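Local coordinates for transaminase (Bacillus megaterium, PDB 5G0A), which probably transfers amino groups from S-configured amines to keto acceptors, using pyridoxal-5'-phosphate as its cofactor, at residues B[16-21]-B[31-36]; B[50-55]-B[425-430]. All coordinates share one frame; numbering follows the deposited sequence.

How the contacts relate
From the N terminus, the chain runs through helix 10-20 and an irregular stretch of nine residues, then returns to the helix end at 31-36; contact 1 closes that short loop. It next enters the small four-stranded sheet by 38-40 and 43-45, and reaches 51-54, one side of contact 2. With 425-430 as its other side, contact 2 closes a loop of some 370 residues that takes in the large seven-stranded sheet. The two contacts follow in series, neither enclosing nor crossing the other. Contact 1 ties the N-terminal helix to the approach to the small sheet, whereas contact 2 attaches the turn after helix 418-427 to that sheet. Their centres lie about 20 Å apart, their nearest atoms about 4 Å.

Contact 1. Residues B[16-21]-B[31-36]; sequences WDRKYL and YQPVPI
The ring of Y31 meets D17 at its edge, with D17 OD1 in the ring plane and the carboxylate turned only 18° from that plane; R18 CG also lies at the edge, near the plane, 4.3 Å from Y31 CD2. One face lies against P33 N, 3.8 Å above the plane and offset toward the rim; R23 adds a cation-pi contact. The guanidinium of R18 has P33 CG over one face, and R18 NE comes within 3.6 Å of P33 CD, the side chains crossing at about a right angle. D17 CG stands anti to the backbone N (chi1 -179°), which carries the carboxylate off the helix to Y31. There the phenol donates a very short hydrogen bond, Y31 OH to D17 OD1 at 2.5 Å. A water 2.7 Å from D17 OD2 and 3.2 Å from Y31 OH bridges carboxylate and phenol. Shortening R18 to an alanine would probably uncover the ring of P33 and weaken the apolar part of the contact. Both segments also face the second subunit: D17 packs on A90 of that chain, and its Y82 OH hydrogen-bonds I36 O. The short length and near-coplanar groups are consistent with a strongly polarised bond tying the helix's last turn to the loop.

Contact 2. Residues B[50-55]-B[425-430]; sequences TRLLDF and KALEKG
G430 O accepts the hydrogen bond from L53 N that joins the turn following helix 418-427 to the small mixed sheet, in which strand 51-54 runs parallel to 431-432. The donor lies 3.0 Å away with an N-H...O angle of 169°, and it sits in the carbonyl plane at a C=O...N angle of 157°. Parallel pairing continues beyond the turn, where the backbones of L53 and F55 hydrogen-bond to L432. The chain reaches the sheet through a type I beta turn from L427 to G430, closed by G430 N to L427 O at 2.8 Å. G430 has positive phi (67°), a conformation readily adopted without a side chain, and a CB there would stand 3.8 Å from R51 O.

The close part of the contact is this backbone junction: the CA atoms of L52 and G430 approach to 5.2 Å, and L52 CA lies 3.6 Å from G430 O. The buried side chain of L53 reaches D453 and K456 of helix 451-468. The looser side lies toward solvent. There L427, exposed, meets L52 by a single apolar approach, CD2 of L52 to CD1 of L427 at 4.2 Å, although both leucines also pack on L432. R51 is exposed too, and its guanidinium is engaged by E40 in a salt bridge. On this margin a water donates both its protons, one to R51 O and one to G430 O, each at 2.9 Å.

Contact 1. Residues B[16-21]-B[31-36]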
ATOM      1  N   TRP B  16     -38.958  -8.084 -12.103  1.00 28.45           N
ATOM      2  CA  TRP B  16     -37.681  -7.751 -12.755  1.00 28.40           C
ATOM      3  C   TRP B  16     -36.685  -7.152 -11.768  1.00 28.35           C
ATOM      4  O   TRP B  16     -35.473  -7.466 -11.811  1.00 27.51           O
ATOM      5  CB  TRP B  16     -37.891  -6.757 -13.911  1.00 28.62           C
ATOM      6  CG  TRP B  16     -38.588  -7.296 -15.142  1.00 29.33           C
ATOM      7  CD1 TRP B  16     -38.740  -8.610 -15.514  1.00 30.69           C
ATOM      8  CD2 TRP B  16     -39.188  -6.516 -16.176  1.00 30.43           C
ATOM      9  NE1 TRP B  16     -39.418  -8.684 -16.718  1.00 30.58           N
ATOM     10  CE2 TRP B  16     -39.706  -7.417 -17.141  1.00 30.67           C
ATOM     11  CE3 TRP B  16     -39.364  -5.142 -16.373  1.00 31.55           C
ATOM     12  CZ2 TRP B  16     -40.372  -6.980 -18.298  1.00 31.09           C
ATOM     13  CZ3 TRP B  16     -40.035  -4.707 -17.529  1.00 33.12           C
ATOM     14  CH2 TRP B  16     -40.526  -5.633 -18.473  1.00 32.61           C
ATOM     15  N   ASP B  17     -37.191  -6.266 -10.920  1.00 26.48           N
ATOM     16  CA  ASP B  17     -36.379  -5.603  -9.898  1.00 27.32           C
ATOM     17  C   ASP B  17     -35.808  -6.657  -8.943  1.00 27.71           C
ATOM     18  O   ASP B  17     -34.620  -6.649  -8.637  1.00 24.00           O
ATOM     19  CB  ASP B  17     -37.227  -4.552  -9.181  1.00 26.41           C
ATOM     20  CG  ASP B  17     -36.465  -3.787  -8.115  1.00 30.14           C
ATOM     21  OD1 ASP B  17     -36.304  -4.332  -7.008  1.00 30.91           O
ATOM     22  OD2 ASP B  17     -36.056  -2.636  -8.368  1.00 28.98           O
ATOM     23  N   ARG B  18     -36.652  -7.599  -8.496  1.00 25.43           N
ATOM     24  CA  ARG B  18     -36.159  -8.704  -7.662  1.00 27.69           C
ATOM     25  C   ARG B  18     -35.102  -9.580  -8.356  1.00 28.19           C
ATOM     26  O   ARG B  18     -34.091  -9.923  -7.749  1.00 28.58           O
ATOM     27  CB  ARG B  18     -37.328  -9.592  -7.177  1.00 27.58           C
ATOM     28  CG  ARG B  18     -38.194  -8.985  -6.086  1.00 33.37           C
ATOM     29  CD  ARG B  18     -39.305  -9.969  -5.678  1.00 36.31           C
ATOM     30  NE  ARG B  18     -40.479  -9.281  -5.136  1.00 41.71           N
ATOM     31  CZ  ARG B  18     -41.643  -9.120  -5.780  1.00 40.01           C
ATOM     32  NH1 ARG B  18     -41.841  -9.627  -6.993  1.00 40.06           N
ATOM     33  NH2 ARG B  18     -42.626  -8.470  -5.182  1.00 39.81           N
ATOM     34  N   LYS B  19     -35.342  -9.944  -9.621  1.00 26.51           N
ATOM     35  CA  LYS B  19     -34.549 -10.949 -10.305  1.00 28.45           C
ATOM     36  C   LYS B  19     -33.261 -10.406 -10.923  1.00 27.33           C
ATOM     37  O   LYS B  19     -32.282 -11.135 -11.031  1.00 27.23           O
ATOM     38  CB  LYS B  19     -35.389 -11.630 -11.403  1.00 29.62           C
ATOM     39  CG  LYS B  19     -34.690 -12.751 -12.166  1.00 36.68           C
ATOM     40  CD  LYS B  19     -35.638 -13.408 -13.166  1.00 42.98           C
ATOM     41  CE  LYS B  19     -34.960 -14.566 -13.895  1.00 48.51           C
ATOM     42  NZ  LYS B  19     -35.751 -15.076 -15.051  1.00 50.15           N
ATOM     43  N   TYR B  20     -33.272  -9.142 -11.321  1.00 26.84           N
ATOM     44  CA  TYR B  20     -32.219  -8.650 -12.250  1.00 26.32           C
ATOM     45  C   TYR B  20     -31.324  -7.550 -11.700  1.00 26.57           C
ATOM     46  O   TYR B  20     -30.321  -7.216 -12.326  1.00 27.14           O
ATOM     47  CB  TYR B  20     -32.828  -8.189 -13.565  1.00 25.46           C
ATOM     48  CG  TYR B  20     -33.477  -9.301 -14.375  1.00 27.42           C
ATOM     49  CD1 TYR B  20     -32.850 -10.537 -14.508  1.00 27.88           C
ATOM     50  CD2 TYR B  20     -34.698  -9.095 -15.021  1.00 29.24           C
ATOM     51  CE1 TYR B  20     -33.425 -11.556 -15.259  1.00 31.77           C
ATOM     52  CE2 TYR B  20     -35.292 -10.118 -15.768  1.00 30.82           C
ATOM     53  CZ  TYR B  20     -34.644 -11.337 -15.877  1.00 30.47           C
ATOM     54  OH  TYR B  20     -35.196 -12.368 -16.614  1.00 33.74           O
ATOM     55  N   LEU B  21     -31.693  -7.001 -10.555  1.00 25.10           N
ATOM     56  CA  LEU B  21     -30.955  -5.891  -9.952  1.00 25.31           C
ATOM     57  C   LEU B  21     -30.236  -6.335  -8.684  1.00 25.10           C
ATOM     58  O   LEU B  21     -30.806  -7.039  -7.843  1.00 26.31           O
ATOM     59  CB  LEU B  21     -31.867  -4.692  -9.669  1.00 27.90           C
ATOM     60  CG  LEU B  21     -32.376  -4.004 -10.959  1.00 30.96           C
ATOM     61  CD1 LEU B  21     -33.604  -3.154 -10.674  1.00 35.74           C
ATOM     62  CD2 LEU B  21     -31.278  -3.159 -11.597  1.00 33.86           C
ATOM     63  N   TYR B  31     -35.712  -8.721   1.104  1.00 30.48           N
ATOM     64  CA  TYR B  31     -36.050  -7.585   0.265  1.00 30.20           C
ATOM     65  C   TYR B  31     -37.487  -7.576  -0.235  1.00 32.42           C
ATOM     66  O   TYR B  31     -37.965  -8.568  -0.770  1.00 34.11           O
ATOM     67  CB  TYR B  31     -35.145  -7.578  -0.964  1.00 29.52           C
ATOM     68  CG  TYR B  31     -35.407  -6.461  -1.961  1.00 29.29           C
ATOM     69  CD1 TYR B  31     -35.167  -5.129  -1.623  1.00 28.99           C
ATOM     70  CD2 TYR B  31     -35.821  -6.749  -3.261  1.00 28.60           C
ATOM     71  CE1 TYR B  31     -35.354  -4.110  -2.540  1.00 28.04           C
ATOM     72  CE2 TYR B  31     -36.018  -5.733  -4.187  1.00 28.83           C
ATOM     73  CZ  TYR B  31     -35.774  -4.414  -3.816  1.00 27.49           C
ATOM     74  OH  TYR B  31     -35.957  -3.397  -4.735  1.00 28.26           O
ATOM     75  N   GLN B  32     -38.132  -6.419  -0.100  1.00 33.99           N
ATOM     76  CA  GLN B  32     -39.406  -6.155  -0.764  1.00 38.32           C
ATOM     77  C   GLN B  32     -39.262  -4.850  -1.546  1.00 33.95           C
ATOM     78  O   GLN B  32     -38.945  -3.824  -0.952  1.00 35.17           O
ATOM     79  CB  GLN B  32     -40.532  -6.023   0.259  1.00 44.48           C
ATOM     80  CG  GLN B  32     -40.775  -7.275   1.094  1.00 49.86           C
ATOM     81  CD  GLN B  32     -41.601  -7.008   2.341  1.00 54.19           C
ATOM     82  OE1 GLN B  32     -42.608  -7.670   2.579  1.00 58.44           O
ATOM     83  NE2 GLN B  32     -41.174  -6.042   3.147  1.00 55.61           N
ATOM     84  N   PRO B  33     -39.475  -4.896  -2.870  1.00 33.94           N
ATOM     85  CA  PRO B  33     -39.333  -3.663  -3.675  1.00 32.89           C
ATOM     86  C   PRO B  33     -40.390  -2.626  -3.319  1.00 32.38           C
ATOM     87  O   PRO B  33     -41.515  -2.981  -2.934  1.00 33.18           O
ATOM     88  CB  PRO B  33     -39.471  -4.134  -5.131  1.00 33.51           C
ATOM     89  CG  PRO B  33     -39.982  -5.544  -5.075  1.00 35.36           C
ATOM     90  CD  PRO B  33     -39.890  -6.065  -3.670  1.00 33.82           C
ATOM     91  N   VAL B  34     -40.013  -1.356  -3.412  1.00 30.39           N
ATOM     92  CA  VAL B  34     -40.907  -0.250  -3.101  1.00 31.14           C
ATOM     93  C   VAL B  34     -40.980   0.613  -4.361  1.00 28.82           C
ATOM     94  O   VAL B  34     -40.146   1.504  -4.559  1.00 27.97           O
ATOM     95  CB  VAL B  34     -40.433   0.565  -1.862  1.00 32.13           C
ATOM     96  CG1 VAL B  34     -41.329   1.768  -1.610  1.00 33.20           C
ATOM     97  CG2 VAL B  34     -40.396  -0.315  -0.608  1.00 34.06           C
ATOM     98  N   PRO B  35     -41.985   0.351  -5.223  1.00 30.42           N
ATOM     99  CA  PRO B  35     -42.064   1.123  -6.458  1.00 28.34           C
ATOM    100  C   PRO B  35     -42.533   2.564  -6.260  1.00 26.55           C
ATOM    101  O   PRO B  35     -43.491   2.841  -5.528  1.00 27.99           O
ATOM    102  CB  PRO B  35     -43.037   0.317  -7.322  1.00 30.02           C
ATOM    103  CG  PRO B  35     -43.913  -0.389  -6.343  1.00 32.22           C
ATOM    104  CD  PRO B  35     -43.021  -0.707  -5.163  1.00 30.17           C
ATOM    105  N   ILE B  36     -41.812   3.479  -6.893  1.00 25.90           N
ATOM    106  CA  ILE B  36     -42.203   4.881  -6.943  1.00 24.96           C
ATOM    107  C   ILE B  36     -42.454   5.273  -8.391  1.00 26.73           C
ATOM    108  O   ILE B  36     -41.540   5.236  -9.229  1.00 26.38           O
ATOM    109  CB  ILE B  36     -41.131   5.792  -6.303  1.00 25.16           C
ATOM    110  CG1 ILE B  36     -40.869   5.361  -4.849  1.00 25.95           C
ATOM    111  CG2 ILE B  36     -41.525   7.265  -6.427  1.00 26.38           C
ATOM    112  CD1 ILE B  36     -42.099   5.451  -3.926  1.00 24.08           C
TER
HETATM  113  O   HOH W   1     -34.712  -1.090  -6.554  1.00 32.13           O

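Contact 2. Residues B[50-55]-B[425-430]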
ATOM      1  N   THR B  50     -50.673   6.101  -3.726  1.00 36.49           N
ATOM      2  CA  THR B  50     -50.244   6.358  -2.327  1.00 36.42           C
ATOM      3  C   THR B  50     -49.148   7.434  -2.309  1.00 36.73           C
ATOM      4  O   THR B  50     -48.202   7.363  -3.092  1.00 35.69           O
ATOM      5  CB  THR B  50     -49.708   5.069  -1.655  1.00 40.42           C
ATOM      6  OG1 THR B  50     -50.743   4.080  -1.599  1.00 42.14           O
ATOM      7  CG2 THR B  50     -49.172   5.313  -0.218  1.00 39.07           C
ATOM      8  N   ARG B  51     -49.287   8.419  -1.420  1.00 34.55           N
ATOM      9  CA  ARG B  51     -48.358   9.548  -1.339  1.00 35.78           C
ATOM     10  C   ARG B  51     -47.556   9.457  -0.057  1.00 32.93           C
ATOM     11  O   ARG B  51     -48.107   9.175   1.006  1.00 33.77           O
ATOM     12  CB  ARG B  51     -49.098  10.882  -1.368  1.00 37.54           C
ATOM     13  CG  ARG B  51     -49.775  11.234  -2.688  1.00 40.13           C
ATOM     14  CD  ARG B  51     -50.299  12.648  -2.582  1.00 41.19           C
ATOM     15  NE  ARG B  51     -49.458  13.598  -3.306  1.00 43.93           N
ATOM     16  CZ  ARG B  51     -49.104  14.800  -2.861  1.00 46.30           C
ATOM     17  NH1 ARG B  51     -49.479  15.226  -1.655  1.00 43.68           N
ATOM     18  NH2 ARG B  51     -48.346  15.575  -3.625  1.00 45.91           N
ATOM     19  N   LEU B  52     -46.256   9.714  -0.160  1.00 30.96           N
ATOM     20  CA  LEU B  52     -45.339   9.578   0.975  1.00 32.52           C
ATOM     21  C   LEU B  52     -44.583  10.888   1.128  1.00 32.31           C
ATOM     22  O   LEU B  52     -43.958  11.359   0.173  1.00 31.69           O
ATOM     23  CB  LEU B  52     -44.349   8.422   0.745  1.00 33.64           C
ATOM     24  CG  LEU B  52     -44.934   7.021   0.495  1.00 35.95           C
ATOM     25  CD1 LEU B  52     -43.863   6.042   0.029  1.00 37.81           C
ATOM     26  CD2 LEU B  52     -45.669   6.484   1.727  1.00 35.49           C
ATOM     27  N   LEU B  53     -44.675  11.511   2.304  1.00 29.09           N
ATOM     28  CA  LEU B  53     -43.950  12.750   2.541  1.00 27.75           C
ATOM     29  C   LEU B  53     -42.513  12.388   2.936  1.00 26.53           C
ATOM     30  O   LEU B  53     -42.279  11.667   3.908  1.00 28.07           O
ATOM     31  CB  LEU B  53     -44.632  13.571   3.663  1.00 28.27           C
ATOM     32  CG  LEU B  53     -43.898  14.832   4.121  1.00 29.53           C
ATOM     33  CD1 LEU B  53     -43.676  15.832   2.987  1.00 28.55           C
ATOM     34  CD2 LEU B  53     -44.664  15.480   5.286  1.00 30.40           C
ATOM     35  N   ASP B  54     -41.548  12.862   2.151  1.00 28.65           N
ATOM     36  CA  ASP B  54     -40.191  12.330   2.247  1.00 27.95           C
ATOM     37  C   ASP B  54     -39.278  13.243   3.070  1.00 27.75           C
ATOM     38  O   ASP B  54     -38.688  14.171   2.529  1.00 27.57           O
ATOM     39  CB  ASP B  54     -39.615  12.153   0.828  1.00 28.43           C
ATOM     40  CG  ASP B  54     -38.233  11.519   0.834  1.00 29.74           C
ATOM     41  OD1 ASP B  54     -37.823  10.950   1.870  1.00 28.04           O
ATOM     42  OD2 ASP B  54     -37.562  11.612  -0.207  1.00 28.71           O
ATOM     43  N   PHE B  55     -39.169  12.987   4.375  1.00 27.86           N
ATOM     44  CA  PHE B  55     -38.277  13.793   5.200  1.00 27.13           C
ATOM     45  C   PHE B  55     -36.868  13.190   5.325  1.00 27.92           C
ATOM     46  O   PHE B  55     -36.157  13.433   6.310  1.00 28.24           O
ATOM     47  CB  PHE B  55     -38.917  14.194   6.553  1.00 28.96           C
ATOM     48  CG  PHE B  55     -39.531  15.567   6.535  1.00 28.34           C
ATOM     49  CD1 PHE B  55     -40.501  15.896   5.585  1.00 28.48           C
ATOM     50  CD2 PHE B  55     -39.132  16.546   7.450  1.00 29.65           C
ATOM     51  CE1 PHE B  55     -41.061  17.167   5.536  1.00 30.92           C
ATOM     52  CE2 PHE B  55     -39.704  17.820   7.420  1.00 29.32           C
ATOM     53  CZ  PHE B  55     -40.662  18.133   6.455  1.00 29.14           C
ATOM     54  N   LYS B 425     -42.758   3.400  12.486  1.00 43.57           N
ATOM     55  CA  LYS B 425     -43.968   3.941  13.101  1.00 41.50           C
ATOM     56  C   LYS B 425     -44.479   5.178  12.367  1.00 43.35           C
ATOM     57  O   LYS B 425     -45.680   5.310  12.115  1.00 40.28           O
ATOM     58  CB  LYS B 425     -43.741   4.243  14.596  1.00 45.01           C
ATOM     59  CG  LYS B 425     -43.450   3.023  15.466  1.00 45.68           C
ATOM     60  CD  LYS B 425     -44.434   1.870  15.273  1.00 49.10           C
ATOM     61  CE  LYS B 425     -45.795   2.173  15.878  1.00 47.83           C
ATOM     62  NZ  LYS B 425     -46.715   1.015  15.715  1.00 48.86           N
ATOM     63  N   ALA B 426     -43.569   6.076  11.997  1.00 40.28           N
ATOM     64  CA  ALA B 426     -43.967   7.267  11.247  1.00 40.12           C
ATOM     65  C   ALA B 426     -44.609   6.917   9.894  1.00 38.81           C
ATOM     66  O   ALA B 426     -45.472   7.655   9.407  1.00 40.10           O
ATOM     67  CB  ALA B 426     -42.792   8.217  11.081  1.00 35.66           C
ATOM     68  N   LEU B 427     -44.221   5.779   9.318  1.00 40.48           N
ATOM     69  CA  LEU B 427     -44.754   5.336   8.018  1.00 41.55           C
ATOM     70  C   LEU B 427     -46.268   5.103   8.027  1.00 43.47           C
ATOM     71  O   LEU B 427     -46.954   5.333   7.027  1.00 42.97           O
ATOM     72  CB  LEU B 427     -44.030   4.070   7.535  1.00 43.71           C
ATOM     73  CG  LEU B 427     -44.267   3.600   6.089  1.00 47.14           C
ATOM     74  CD1 LEU B 427     -43.883   4.667   5.066  1.00 47.65           C
ATOM     75  CD2 LEU B 427     -43.526   2.299   5.816  1.00 47.83           C
ATOM     76  N   GLU B 428     -46.786   4.642   9.162  1.00 46.58           N
ATOM     77  CA  GLU B 428     -48.231   4.500   9.350  1.00 45.55           C
ATOM     78  C   GLU B 428     -48.961   5.823   9.114  1.00 43.74           C
ATOM     79  O   GLU B 428     -50.132   5.827   8.721  1.00 46.03           O
ATOM     80  CB  GLU B 428     -48.538   3.991  10.760  1.00 44.99           C
ATOM     81  CG  GLU B 428     -47.857   2.683  11.125  1.00 45.55           C
ATOM     82  CD  GLU B 428     -48.098   2.282  12.570  1.00 49.05           C
ATOM     83  OE1 GLU B 428     -48.963   2.900  13.225  1.00 49.11           O
ATOM     84  OE2 GLU B 428     -47.424   1.348  13.049  1.00 47.15           O
ATOM     85  N   LYS B 429     -48.268   6.933   9.361  1.00 41.59           N
ATOM     86  CA  LYS B 429     -48.799   8.275   9.121  1.00 41.60           C
ATOM     87  C   LYS B 429     -48.460   8.825   7.726  1.00 41.98           C
ATOM     88  O   LYS B 429     -48.670  10.013   7.450  1.00 41.04           O
ATOM     89  CB  LYS B 429     -48.314   9.236  10.218  1.00 45.95           C
ATOM     90  CG  LYS B 429     -48.798   8.888  11.626  1.00 48.88           C
ATOM     91  CD  LYS B 429     -50.288   9.157  11.816  1.00 51.03           C
ATOM     92  CE  LYS B 429     -50.585  10.649  11.914  1.00 57.78           C
ATOM     93  NZ  LYS B 429     -52.045  10.955  12.033  1.00 59.92           N
ATOM     94  N   GLY B 430     -47.946   7.949   6.857  1.00 39.30           N
ATOM     95  CA  GLY B 430     -47.522   8.318   5.500  1.00 37.52           C
ATOM     96  C   GLY B 430     -46.309   9.239   5.441  1.00 34.17           C
ATOM     97  O   GLY B 430     -46.169  10.006   4.488  1.00 33.23           O
TER
HETATM   98  O   HOH W   2     -48.438  11.145   3.152  1.00 40.10           O